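Local coordinates for protein TetR-family transcriptional regulator (PDB 2HYT) that probably binds cis-regulatory DNA as a dimeric TetR-family transcription factor, consistent with a role in regulating bacterial genes, at residues Arg94-Met99 with Ser160-Ala165; Gly88-Cys93 with Leu187-Leu192; Thr33-Leu38 with Gly54-Leu59; His127-Met132 with Ala152-Ile157. All blocks are in the same frame, centred on the assembly; numbering follows the deposited sequence.

Contact 1 of 4, residues Arg94-Met99 with Ser160-Ala165; sequences RAYLEM and SLAEAA. With EDO (1,2-ethanediol), chain E.
Tyr-96 lies across the flank of helix 150-170, its ring set aslant against the turn that starts at Leu-161. Its CG sits anti to the backbone N (chi1 -171°), which carries the ring out of its own helix and against the neighbouring one. There CD1 lies 3.7 Å from CB of Leu-161, and CE1 comes within 3.4 Å of the Leu-161 carbonyl O. The same CE1 also meets the methyl of Ala-165 at 3.8 Å, while the hydroxyl ends beside CA and CB of Ala-162. That phenol OH is not left to apolar neighbours alone: a water hydrogen-bonded to Tyr-96 OH at 3.2 Å also donates to the carbonyl O of Ala-162, tying the ring's end to the partner backbone.

Leu-97 works one residue further on. With chi1 at -61° its CG stands beside the backbone N, and the CD2 branch does the touching, 3.8 Å from CB of Ala-164 and 4.1 Å from CD2 of Leu-161. No direct hydrogen bond crosses between the segments. On the far side of helix 85-98, Glu-98 accepts a hydrogen bond from a 1,2-ethanediol probably left from the crystallisation liquor.

The axes of the two segments run nearly parallel, 25° apart, with Ala-162, Ala-164 and Ala-165 offering small surfaces to the larger side chains. Leu-185 of helix 174-190 touches both Leu-97 and Leu-161, and Leu-156 of the second subunit packs on Ala-164. This is interior helix packing of the all-helical C-terminal domain of TetR-family regulators.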
loop_
_atom_site.group_PDB
_atom_site.type_symbol
_atom_site.label_atom_id
_atom_site.label_comp_id
_atom_site.label_asym_id
_atom_site.label_seq_id
_atom_site.Cartn_x
_atom_site.Cartn_y
_atom_site.Cartn_z
ATOM N N ARG A 94 -1.516 10.551 13.792
ATOM C CA ARG A 94 -2.634 9.909 14.498
ATOM C C ARG A 94 -3.974 10.193 13.813
ATOM O O ARG A 94 -4.844 9.333 13.734
ATOM C CB ARG A 94 -2.697 10.390 15.925
ATOM C CG ARG A 94 -1.578 9.858 16.788
ATOM C CD ARG A 94 -1.859 10.110 18.287
ATOM N NE ARG A 94 -2.070 11.533 18.592
ATOM C CZ ARG A 94 -1.137 12.369 19.056
ATOM N NH1 ARG A 94 0.104 11.968 19.292
ATOM N NH2 ARG A 94 -1.468 13.628 19.292
ATOM N N ALA A 95 -4.138 11.425 13.335
ATOM C CA ALA A 95 -5.385 11.834 12.680
ATOM C C ALA A 95 -5.680 11.009 11.417
ATOM O O ALA A 95 -6.832 10.633 11.141
ATOM C CB ALA A 95 -5.345 13.323 12.372
ATOM N N TYR A 96 -4.628 10.642 10.687
ATOM C CA TYR A 96 -4.761 9.772 9.543
ATOM C C TYR A 96 -5.391 8.422 9.926
ATOM O O TYR A 96 -6.283 7.887 9.225
ATOM C CB TYR A 96 -3.408 9.575 8.864
ATOM C CG TYR A 96 -3.521 8.868 7.565
ATOM C CD1 TYR A 96 -3.586 7.463 7.527
ATOM C CD2 TYR A 96 -3.568 9.562 6.355
ATOM C CE1 TYR A 96 -3.717 6.800 6.300
ATOM C CE2 TYR A 96 -3.681 8.891 5.145
ATOM C CZ TYR A 96 -3.764 7.498 5.136
ATOM O OH TYR A 96 -3.866 6.742 3.981
ATOM N N LEU A 97 -4.922 7.857 11.027
ATOM C CA LEU A 97 -5.501 6.624 11.539
ATOM C C LEU A 97 -6.924 6.826 12.062
ATOM O O LEU A 97 -7.797 5.975 11.835
ATOM C CB LEU A 97 -4.638 6.042 12.648
ATOM C CG LEU A 97 -3.204 5.669 12.270
ATOM C CD1 LEU A 97 -2.553 4.874 13.413
ATOM C CD2 LEU A 97 -3.149 4.864 10.960
ATOM N N GLU A 98 -7.141 7.923 12.779
ATOM C CA GLU A 98 -8.479 8.269 13.319
ATOM C C GLU A 98 -9.508 8.401 12.189
ATOM O O GLU A 98 -10.677 8.017 12.362
ATOM C CB GLU A 98 -8.412 9.561 14.126
ATOM C CG GLU A 98 -7.681 9.378 15.418
ATOM C CD GLU A 98 -7.297 10.670 16.125
ATOM O OE1 GLU A 98 -7.386 11.774 15.535
ATOM O OE2 GLU A 98 -6.883 10.545 17.301
HETATM N N MSE A 99 -9.079 8.879 11.021
HETATM C CA MSE A 99 -9.953 8.960 9.856
HETATM C C MSE A 99 -10.472 7.617 9.386
HETATM O O MSE A 99 -11.537 7.552 8.753
HETATM C CB MSE A 99 -9.216 9.631 8.732
HETATM C CG MSE A 99 -9.197 11.041 8.865
HETATM SE SE MSE A 99 -7.972 11.853 7.504
HETATM C CE MSE A 99 -8.329 13.610 8.046
ATOM N N SER A 160 3.346 3.234 6.339
ATOM C CA SER A 160 2.914 2.657 7.615
ATOM C C SER A 160 1.469 3.048 7.911
ATOM O O SER A 160 0.649 2.219 8.332
ATOM C CB SER A 160 3.848 3.092 8.739
ATOM O OG SER A 160 3.694 4.448 9.158
ATOM N N LEU A 161 1.179 4.319 7.678
ATOM C CA LEU A 161 -0.128 4.883 8.025
ATOM C C LEU A 161 -1.193 4.322 7.115
ATOM O O LEU A 161 -2.269 3.981 7.563
ATOM C CB LEU A 161 -0.096 6.396 7.913
ATOM C CG LEU A 161 0.805 7.125 8.901
ATOM C CD1 LEU A 161 0.828 8.656 8.577
ATOM C CD2 LEU A 161 0.346 6.900 10.324
ATOM N N ALA A 162 -0.898 4.244 5.811
ATOM C CA ALA A 162 -1.838 3.728 4.846
ATOM C C ALA A 162 -2.200 2.292 5.165
ATOM O O ALA A 162 -3.383 1.904 5.149
ATOM C CB ALA A 162 -1.221 3.830 3.442
ATOM N N GLU A 163 -1.209 1.483 5.531
ATOM C CA GLU A 163 -1.496 0.085 5.824
ATOM C C GLU A 163 -2.260 -0.085 7.143
ATOM O O GLU A 163 -3.201 -0.899 7.244
ATOM C CB GLU A 163 -0.189 -0.725 5.892
ATOM C CG GLU A 163 -0.379 -2.199 5.743
ATOM C CD GLU A 163 -0.910 -2.592 4.348
ATOM O OE1 GLU A 163 -0.850 -1.764 3.384
ATOM O OE2 GLU A 163 -1.433 -3.721 4.251
ATOM N N ALA A 164 -1.828 0.653 8.148
ATOM C CA ALA A 164 -2.497 0.602 9.448
ATOM C C ALA A 164 -3.963 1.051 9.316
ATOM O O ALA A 164 -4.835 0.494 9.964
ATOM C CB ALA A 164 -1.730 1.404 10.477
ATOM N N ALA A 165 -4.243 2.053 8.482
ATOM C CA ALA A 165 -5.641 2.477 8.232
ATOM C C ALA A 165 -6.465 1.358 7.618
ATOM O O ALA A 165 -7.589 1.107 8.056
ATOM C CB ALA A 165 -5.692 3.725 7.392
HETATM C C1 EDO E . -9.377 13.903 11.936
HETATM O O1 EDO E . -8.790 15.196 12.152
HETATM C C2 EDO E . -8.883 12.841 12.891
HETATM O O2 EDO E . -9.747 12.792 14.036
HETATM O O HOH W 1 -4.915 3.813 3.475
#

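Contact 2 of 4, residues Gly88-Cys93 with Leu187-Leu192; sequences GFRCRC and LLLRGL. With EDO (1,2-ethanediol), chain B.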
loop_
_atom_site.group_PDB
_atom_site.type_symbol
_atom_site.label_atom_id
_atom_site.label_comp_id
_atom_site.label_asym_id
_atom_site.label_seq_id
_atom_site.Cartn_x
_atom_site.Cartn_y
_atom_site.Cartn_z
ATOM N N GLY A 88 2.642 18.443 16.430
ATOM C CA GLY A 88 1.782 18.592 15.283
ATOM C C GLY A 88 1.944 17.428 14.295
ATOM O O GLY A 88 0.985 16.970 13.656
ATOM N N PHE A 89 3.175 16.963 14.140
ATOM C CA PHE A 89 3.461 15.818 13.267
ATOM C C PHE A 89 2.840 14.548 13.847
ATOM O O PHE A 89 2.196 13.799 13.114
ATOM C CB PHE A 89 4.991 15.684 13.104
ATOM C CG PHE A 89 5.434 14.324 12.646
ATOM C CD1 PHE A 89 5.343 13.980 11.345
ATOM C CD2 PHE A 89 5.969 13.406 13.540
ATOM C CE1 PHE A 89 5.777 12.729 10.909
ATOM C CE2 PHE A 89 6.407 12.176 13.118
ATOM C CZ PHE A 89 6.299 11.828 11.779
ATOM N N ARG A 90 3.005 14.315 15.147
ATOM C CA ARG A 90 2.358 13.142 15.816
ATOM C C ARG A 90 0.856 13.234 15.647
ATOM O O ARG A 90 0.199 12.239 15.355
ATOM C CB ARG A 90 2.699 13.083 17.301
ATOM C CG ARG A 90 4.167 12.718 17.560
ATOM C CD ARG A 90 4.507 12.688 19.073
ATOM N NE ARG A 90 3.537 11.950 19.862
ATOM C CZ ARG A 90 3.273 12.145 21.149
ATOM N NH1 ARG A 90 3.926 13.061 21.851
ATOM N NH2 ARG A 90 2.338 11.410 21.740
ATOM N N CYS A 91 0.303 14.421 15.860
ATOM C CA CYS A 91 -1.135 14.610 15.766
ATOM C C CYS A 91 -1.656 14.348 14.359
ATOM O O CYS A 91 -2.693 13.746 14.209
ATOM C CB CYS A 91 -1.488 16.017 16.197
ATOM S SG CYS A 91 -3.220 16.308 16.268
ATOM N N ARG A 92 -0.907 14.798 13.355
ATOM C CA ARG A 92 -1.263 14.579 11.962
ATOM C C ARG A 92 -1.244 13.071 11.628
ATOM O O ARG A 92 -2.180 12.527 10.984
ATOM C CB ARG A 92 -0.298 15.316 11.072
ATOM C CG ARG A 92 -0.511 15.096 9.619
ATOM C CD ARG A 92 0.268 16.098 8.820
ATOM N NE ARG A 92 0.477 15.632 7.455
ATOM C CZ ARG A 92 0.969 16.384 6.487
ATOM N NH1 ARG A 92 1.285 17.654 6.699
ATOM N NH2 ARG A 92 1.130 15.838 5.279
ATOM N N CYS A 93 -0.176 12.403 12.052
ATOM C CA CYS A 93 -0.086 10.964 11.840
ATOM C C CYS A 93 -1.234 10.211 12.537
ATOM O O CYS A 93 -1.882 9.330 11.920
ATOM C CB CYS A 93 1.265 10.405 12.272
ATOM S SG CYS A 93 2.677 10.967 11.310
ATOM N N LEU A 187 5.625 4.180 19.026
ATOM C CA LEU A 187 6.925 3.535 19.145
ATOM C C LEU A 187 7.751 3.699 17.887
ATOM O O LEU A 187 8.962 3.884 17.935
ATOM C CB LEU A 187 6.770 2.028 19.403
ATOM C CG LEU A 187 6.144 1.655 20.724
ATOM C CD1 LEU A 187 6.037 0.111 20.687
ATOM C CD2 LEU A 187 6.994 2.159 21.920
ATOM N N LEU A 188 7.116 3.585 16.731
ATOM C CA LEU A 188 7.869 3.841 15.499
ATOM C C LEU A 188 8.328 5.283 15.372
ATOM O O LEU A 188 9.437 5.575 14.904
ATOM C CB LEU A 188 7.046 3.528 14.274
ATOM C CG LEU A 188 6.967 2.090 13.801
ATOM C CD1 LEU A 188 6.174 2.108 12.524
ATOM C CD2 LEU A 188 8.361 1.464 13.601
ATOM N N LEU A 189 7.483 6.213 15.765
ATOM C CA LEU A 189 7.818 7.623 15.542
ATOM C C LEU A 189 8.883 8.108 16.501
ATOM O O LEU A 189 9.660 9.005 16.188
ATOM C CB LEU A 189 6.572 8.500 15.675
ATOM C CG LEU A 189 5.460 8.236 14.657
ATOM C CD1 LEU A 189 4.355 9.261 14.844
ATOM C CD2 LEU A 189 5.973 8.255 13.193
ATOM N N ARG A 190 8.938 7.549 17.695
ATOM C CA ARG A 190 9.822 8.130 18.695
ATOM C C ARG A 190 11.305 8.045 18.318
ATOM O O ARG A 190 12.115 8.909 18.751
ATOM C CB ARG A 190 9.523 7.544 20.071
ATOM C CG ARG A 190 10.049 6.160 20.266
ATOM C CD ARG A 190 9.530 5.641 21.595
ATOM N NE ARG A 190 10.034 4.285 21.822
ATOM C CZ ARG A 190 9.927 3.630 22.975
ATOM N NH1 ARG A 190 9.339 4.191 24.025
ATOM N NH2 ARG A 190 10.428 2.404 23.083
ATOM N N GLY A 191 11.655 7.076 17.469
ATOM C CA GLY A 191 13.038 6.892 17.023
ATOM C C GLY A 191 13.490 7.976 16.068
ATOM O O GLY A 191 14.680 8.181 15.864
ATOM N N LEU A 192 12.539 8.689 15.466
ATOM C CA LEU A 192 12.913 9.794 14.579
ATOM C C LEU A 192 13.556 10.959 15.293
ATOM O O LEU A 192 14.262 11.749 14.646
ATOM C CB LEU A 192 11.697 10.290 13.842
ATOM C CG LEU A 192 10.987 9.198 13.037
ATOM C CD1 LEU A 192 9.909 9.883 12.208
ATOM C CD2 LEU A 192 11.928 8.395 12.196
HETATM C C1 EDO B . -0.562 11.733 6.897
HETATM O O1 EDO B . -0.375 13.091 6.439
HETATM C C2 EDO B . -0.364 10.799 5.699
HETATM O O2 EDO B . 1.032 10.759 5.293
#
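With chi1 at 160° placing CG beside its carbonyl carbon, Phe-89 swings its ring out from helix 85-98 toward the end of helix 174-190, and Leu-189, whose chi1 of -63° sets CG beside the backbone N, sends both methyls to meet it. The ring's outer end does the touching: CZ is 3.9 Å from Leu-189 CD2, and CE2 lies 4.0 Å from Leu-189 CD1. The Leu-192 side chain runs roughly perpendicular to that of Phe-89, its CD1 4.1 Å from Phe-89 CZ. One turn along from the phenylalanine, Cys-93 brings CB to 4.2 Å from Leu-189 CD1 and lays its sulfur over one face of the Phe-89 ring, toward the rim.

Both segments belong to the C-terminal domain of the TetR fold, where this contact joins helix 85-98 to the last helix of the chain, 174-190. Leu-139 of helix 122-141 and Ile-157 of helix 150-170 also pack on Phe-89, which buries the ring among four helices. Leu-192 packs in addition on Leu-188 of the second subunit.

The polar groups turn elsewhere. Arg-90 grazes Leu-189 with its aliphatic stem and carries its guanidinium to salt bridges with Glu-87 and Glu-186. Extended Arg-92 bonds through NH1 to Ser-79 OG and through NH2 to Ser-131 OG; its NE donates, nearly straight and in the guanidinium plane, to O1 of a 1,2-ethanediol probably from the crystallisation liquor, 2.9 Å away.

Contact 3 of 4, residues Thr33-Leu38 with Gly54-Leu59; sequences TSMDDL and GDKKGL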
loop_
_atom_site.group_PDB
_atom_site.type_symbol
_atom_site.label_atom_id
_atom_site.label_comp_id
_atom_site.label_asym_id
_atom_site.label_seq_id
_atom_site.Cartn_x
_atom_site.Cartn_y
_atom_site.Cartn_z
ATOM N N THR A 33 -25.550 0.012 -4.299
ATOM C CA THR A 33 -26.145 1.069 -5.133
ATOM C C THR A 33 -25.673 1.013 -6.566
ATOM O O THR A 33 -24.534 1.295 -6.838
ATOM C CB THR A 33 -25.879 2.445 -4.546
ATOM O OG1 THR A 33 -26.315 2.469 -3.172
ATOM C CG2 THR A 33 -26.640 3.493 -5.345
ATOM N N SER A 34 -26.544 0.616 -7.478
ATOM C CA SER A 34 -26.215 0.621 -8.878
ATOM C C SER A 34 -26.298 2.035 -9.431
ATOM O O SER A 34 -26.804 2.951 -8.775
ATOM C CB SER A 34 -27.194 -0.249 -9.655
ATOM O OG SER A 34 -28.529 0.253 -9.633
HETATM N N MSE A 35 -25.817 2.215 -10.651
HETATM C CA MSE A 35 -25.961 3.505 -11.301
HETATM C C MSE A 35 -27.428 3.858 -11.503
HETATM O O MSE A 35 -27.846 5.023 -11.317
HETATM C CB MSE A 35 -25.249 3.521 -12.654
HETATM C CG MSE A 35 -23.807 3.289 -12.535
HETATM SE SE MSE A 35 -22.866 4.913 -12.012
HETATM C CE MSE A 35 -22.348 5.623 -13.723
ATOM N N ASP A 36 -28.233 2.873 -11.892
ATOM C CA ASP A 36 -29.664 3.107 -11.999
ATOM C C ASP A 36 -30.305 3.425 -10.648
ATOM O O ASP A 36 -31.265 4.213 -10.588
ATOM C CB ASP A 36 -30.389 1.914 -12.649
ATOM C CG ASP A 36 -30.057 1.751 -14.142
ATOM O OD1 ASP A 36 -29.376 2.603 -14.753
ATOM O OD2 ASP A 36 -30.528 0.739 -14.708
ATOM N N ASP A 37 -29.827 2.783 -9.569
ATOM C CA ASP A 37 -30.361 3.073 -8.229
ATOM C C ASP A 37 -30.099 4.550 -7.901
ATOM O O ASP A 37 -30.983 5.256 -7.382
ATOM C CB ASP A 37 -29.728 2.219 -7.136
ATOM C CG ASP A 37 -30.130 0.745 -7.190
ATOM O OD1 ASP A 37 -31.228 0.411 -7.701
ATOM O OD2 ASP A 37 -29.319 -0.087 -6.708
ATOM N N LEU A 38 -28.884 4.995 -8.192
ATOM C CA LEU A 38 -28.476 6.364 -7.841
ATOM C C LEU A 38 -29.302 7.337 -8.645
ATOM O O LEU A 38 -29.798 8.340 -8.116
ATOM C CB LEU A 38 -26.983 6.526 -8.122
ATOM C CG LEU A 38 -26.310 7.818 -7.744
ATOM C CD1 LEU A 38 -26.752 8.396 -6.446
ATOM C CD2 LEU A 38 -24.797 7.483 -7.757
ATOM N N GLY A 54 -18.731 7.542 -17.139
ATOM C CA GLY A 54 -18.447 6.360 -17.957
ATOM C C GLY A 54 -19.046 5.097 -17.377
ATOM O O GLY A 54 -19.856 4.413 -17.998
ATOM N N ASP A 55 -18.595 4.784 -16.161
ATOM C CA ASP A 55 -19.063 3.597 -15.409
ATOM C C ASP A 55 -19.000 3.840 -13.932
ATOM O O ASP A 55 -18.508 4.865 -13.486
ATOM C CB ASP A 55 -18.269 2.325 -15.816
ATOM C CG ASP A 55 -16.764 2.420 -15.591
ATOM O OD1 ASP A 55 -16.227 3.402 -15.029
ATOM O OD2 ASP A 55 -16.068 1.423 -15.981
ATOM N N LYS A 56 -19.479 2.865 -13.159
ATOM C CA LYS A 56 -19.487 2.990 -11.701
ATOM C C LYS A 56 -18.093 3.133 -11.139
ATOM O O LYS A 56 -17.868 3.937 -10.261
ATOM C CB LYS A 56 -20.226 1.783 -11.069
ATOM C CG LYS A 56 -20.618 1.983 -9.615
ATOM C CD LYS A 56 -21.282 0.724 -9.096
ATOM C CE LYS A 56 -21.736 0.926 -7.680
ATOM N NZ LYS A 56 -22.194 -0.356 -7.147
ATOM N N LYS A 57 -17.136 2.377 -11.651
ATOM C CA LYS A 57 -15.774 2.494 -11.174
ATOM C C LYS A 57 -15.209 3.895 -11.397
ATOM O O LYS A 57 -14.479 4.440 -10.589
ATOM C CB LYS A 57 -14.887 1.460 -11.868
ATOM C CG LYS A 57 -15.214 0.046 -11.473
ATOM C CD LYS A 57 -14.186 -0.895 -12.163
ATOM C CE LYS A 57 -14.499 -2.388 -11.971
ATOM N NZ LYS A 57 -13.426 -3.226 -12.631
ATOM N N GLY A 58 -15.560 4.473 -12.537
ATOM C CA GLY A 58 -15.145 5.833 -12.857
ATOM C C GLY A 58 -15.703 6.866 -11.853
ATOM O O GLY A 58 -15.060 7.812 -11.429
ATOM N N LEU A 59 -16.975 6.673 -11.507
ATOM C CA LEU A 59 -17.632 7.485 -10.492
ATOM C C LEU A 59 -16.911 7.327 -9.154
ATOM O O LEU A 59 -16.571 8.325 -8.483
ATOM C CB LEU A 59 -19.094 7.108 -10.393
ATOM C CG LEU A 59 -19.899 7.862 -9.327
ATOM C CD1 LEU A 59 -19.734 9.399 -9.379
ATOM C CD2 LEU A 59 -21.419 7.411 -9.433
#
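Selenomethionine Met-35 fills the angle between the two helix starts. Its chain is bent at chi2 (-80°) and chi3, which folds the selenium and methyl over the first turn of helix 56-81. Met-35 SE lies 3.9 Å from CA of Lys-56 and equally near CD2 of Leu-59. Met-35 CE rests 3.8 Å from Asp-55 C. Deeper in, Leu-38 and Leu-59 meet end on through their CD2 methyls, 3.8 Å apart.

Lys-56 runs alongside Met-35, pointing the other way. Extended from CG onward, it brings NZ to 2.9 Å from the carbonyl O of Thr-33, a weak hydrogen bond; the ammonium also bonds to the carbonyl O of Tyr-30 and makes a cation-pi contact with that tyrosine's ring.

Behind these groups, each helix start is fixed by its own cap. Ser-34 and Asp-37 form a capping box: Asp-37 N donates to Ser-34 OG at 2.8 Å, and Ser-34 N to Asp-37 OD2 at 3.0 Å, reaching that oxygen from above the carboxylate plane. Asp-55 caps the other helix, its OD1 accepting from Gly-58 N at 2.8 Å. Further out, Leu-18 of helix 7-28 and Phe-53 of helix 48-53 pack on Leu-59, and Leu-49 touches Met-35 and Leu-38. The segment 33-38 enters the predicted helix-turn-helix, so the contact fastens the first helix of that motif to the long helix 56-81, as in TetR-type DNA-binding domains.

Contact 4 of 4, residues His127-Met132 with Ala152-Ile157; sequences HCVESM and ALASLI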
loop_
_atom_site.group_PDB
_atom_site.type_symbol
_atom_site.label_atom_id
_atom_site.label_comp_id
_atom_site.label_asym_id
_atom_site.label_seq_id
_atom_site.Cartn_x
_atom_site.Cartn_y
_atom_site.Cartn_z
ATOM N N HIS A 127 1.665 11.969 -4.264
ATOM C CA HIS A 127 1.176 13.224 -3.726
ATOM C C HIS A 127 1.198 13.292 -2.166
ATOM O O HIS A 127 1.613 14.281 -1.573
ATOM C CB HIS A 127 -0.235 13.463 -4.243
ATOM C CG HIS A 127 -0.703 14.863 -4.063
ATOM N ND1 HIS A 127 -1.602 15.228 -3.084
ATOM C CD2 HIS A 127 -0.384 16.000 -4.729
ATOM C CE1 HIS A 127 -1.819 16.531 -3.158
ATOM N NE2 HIS A 127 -1.099 17.021 -4.151
ATOM N N CYS A 128 0.753 12.226 -1.524
ATOM C CA CYS A 128 0.729 12.151 -0.079
ATOM C C CYS A 128 2.167 12.189 0.428
ATOM O O CYS A 128 2.472 12.814 1.465
ATOM C CB CYS A 128 0.066 10.853 0.382
ATOM S SG CYS A 128 -1.690 10.734 0.112
ATOM N N VAL A 129 3.030 11.468 -0.276
ATOM C CA VAL A 129 4.436 11.437 0.139
ATOM C C VAL A 129 5.064 12.829 0.037
ATOM O O VAL A 129 5.816 13.220 0.924
ATOM C CB VAL A 129 5.215 10.386 -0.644
ATOM C CG1 VAL A 129 6.712 10.536 -0.472
ATOM C CG2 VAL A 129 4.708 8.967 -0.239
ATOM N N GLU A 130 4.781 13.564 -1.034
ATOM C CA GLU A 130 5.342 14.901 -1.189
ATOM C C GLU A 130 4.896 15.833 -0.053
ATOM O O GLU A 130 5.691 16.623 0.437
ATOM C CB GLU A 130 4.981 15.453 -2.563
ATOM C CG GLU A 130 5.759 14.745 -3.649
ATOM C CD GLU A 130 5.208 14.941 -5.051
ATOM O OE1 GLU A 130 4.169 15.630 -5.201
ATOM O OE2 GLU A 130 5.816 14.381 -5.999
ATOM N N SER A 131 3.644 15.712 0.372
ATOM C CA SER A 131 3.127 16.527 1.474
ATOM C C SER A 131 3.858 16.174 2.759
ATOM O O SER A 131 4.342 17.045 3.476
ATOM C CB SER A 131 1.645 16.326 1.652
ATOM O OG SER A 131 1.153 17.129 2.707
HETATM N N MSE A 132 3.956 14.896 3.076
HETATM C CA MSE A 132 4.680 14.497 4.279
HETATM C C MSE A 132 6.160 14.869 4.194
HETATM O O MSE A 132 6.774 15.243 5.195
HETATM C CB MSE A 132 4.501 12.996 4.521
HETATM C CG MSE A 132 5.300 12.473 5.669
HETATM SE SE MSE A 132 4.760 13.267 7.343
HETATM C CE MSE A 132 2.917 12.570 7.592
ATOM N N ALA A 152 12.528 9.665 1.225
ATOM C CA ALA A 152 12.616 8.280 1.721
ATOM C C ALA A 152 11.844 8.077 3.027
ATOM O O ALA A 152 11.053 7.173 3.150
ATOM C CB ALA A 152 14.075 7.883 1.921
ATOM N N LEU A 153 12.045 8.981 3.974
ATOM C CA LEU A 153 11.401 8.867 5.269
ATOM C C LEU A 153 9.917 9.084 5.145
ATOM O O LEU A 153 9.145 8.363 5.738
ATOM C CB LEU A 153 12.031 9.822 6.253
ATOM C CG LEU A 153 11.504 9.772 7.649
ATOM C CD1 LEU A 153 11.484 8.313 8.212
ATOM C CD2 LEU A 153 12.349 10.674 8.556
ATOM N N ALA A 154 9.503 10.015 4.289
ATOM C CA ALA A 154 8.077 10.239 4.058
ATOM C C ALA A 154 7.415 9.019 3.452
ATOM O O ALA A 154 6.301 8.698 3.807
ATOM C CB ALA A 154 7.829 11.492 3.208
ATOM N N SER A 155 8.106 8.303 2.551
ATOM C CA SER A 155 7.550 7.080 1.939
ATOM C C SER A 155 7.274 6.016 2.981
ATOM O O SER A 155 6.239 5.349 2.942
ATOM C CB SER A 155 8.470 6.520 0.845
ATOM O OG SER A 155 9.648 5.869 1.336
ATOM N N LEU A 156 8.247 5.842 3.873
ATOM C CA LEU A 156 8.130 4.892 4.954
ATOM C C LEU A 156 6.947 5.240 5.867
ATOM O O LEU A 156 6.105 4.397 6.152
ATOM C CB LEU A 156 9.417 4.830 5.769
ATOM C CG LEU A 156 10.571 4.137 5.045
ATOM C CD1 LEU A 156 11.918 4.630 5.670
ATOM C CD2 LEU A 156 10.427 2.641 5.091
ATOM N N ILE A 157 6.907 6.501 6.298
ATOM C CA ILE A 157 5.838 6.940 7.210
ATOM C C ILE A 157 4.443 6.816 6.574
ATOM O O ILE A 157 3.542 6.220 7.145
ATOM C CB ILE A 157 6.100 8.389 7.715
ATOM C CG1 ILE A 157 7.391 8.460 8.542
ATOM C CG2 ILE A 157 4.888 8.919 8.480
ATOM C CD1 ILE A 157 7.820 9.926 8.820
#
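Helices 122-141 and 150-170 cross steeply here, the N-to-C directions of the two segments 120° apart and their axes approaching to 8.3 Å, with Met-132 and Ala-154 facing each other at the nearest CA atoms. The small Ala-154 suits so close an approach. Its methyl nestles against the first helix, 3.5 Å from the carbonyl O of Val-129 and 3.7 Å from CG of selenomethionine Met-132. Val-129 closes from one flank: CG1, anti to the backbone N (chi1 167°), lies 4.0 Å from CB of Ala-154, and CG2 comes up to the backbone of Ser-155. On the other flank the Met-132 chain, in one of its two conformers, bends at chi2 and chi3 and carries its CE to 4.2 Å from CG2 of Ile-157.

Tyr-158 packs on Val-129 as well. Across the dimer interface, Trp-167 of the second subunit meets Ala-152.

In one of two conformers Ser-155 OG turns back to its own helix and donates to the Ala-152 carbonyl O, which also accepts from Leu-156 N. With no hydrogen bond between the segments, the two helices are held here by the fit of apolar side chains around one small methyl.

How the contacts relate
Contacts 1, 2 and 4 are buried in the C-terminal domain; contact 3, partly buried, lies in the DNA-binding region, its centre about 28 Å or more from the centres of the other three. Helix 85-98 serves contacts 1 and 2, and helix 150-170 serves contacts 1 and 4, so the three are woven together. Contacts 1 and 2 touch through Leu-161 and the Cys-93 carbonyl. Contacts 2 and 4 meet where Arg-92 reaches Ser-131 and Phe-89 lies against Ile-157. All three also reach the second subunit, and across their segments they are apolar, apart from one bridging water in contact 1. Contact 3 alone adds a direct, weak hydrogen bond and capped helix starts.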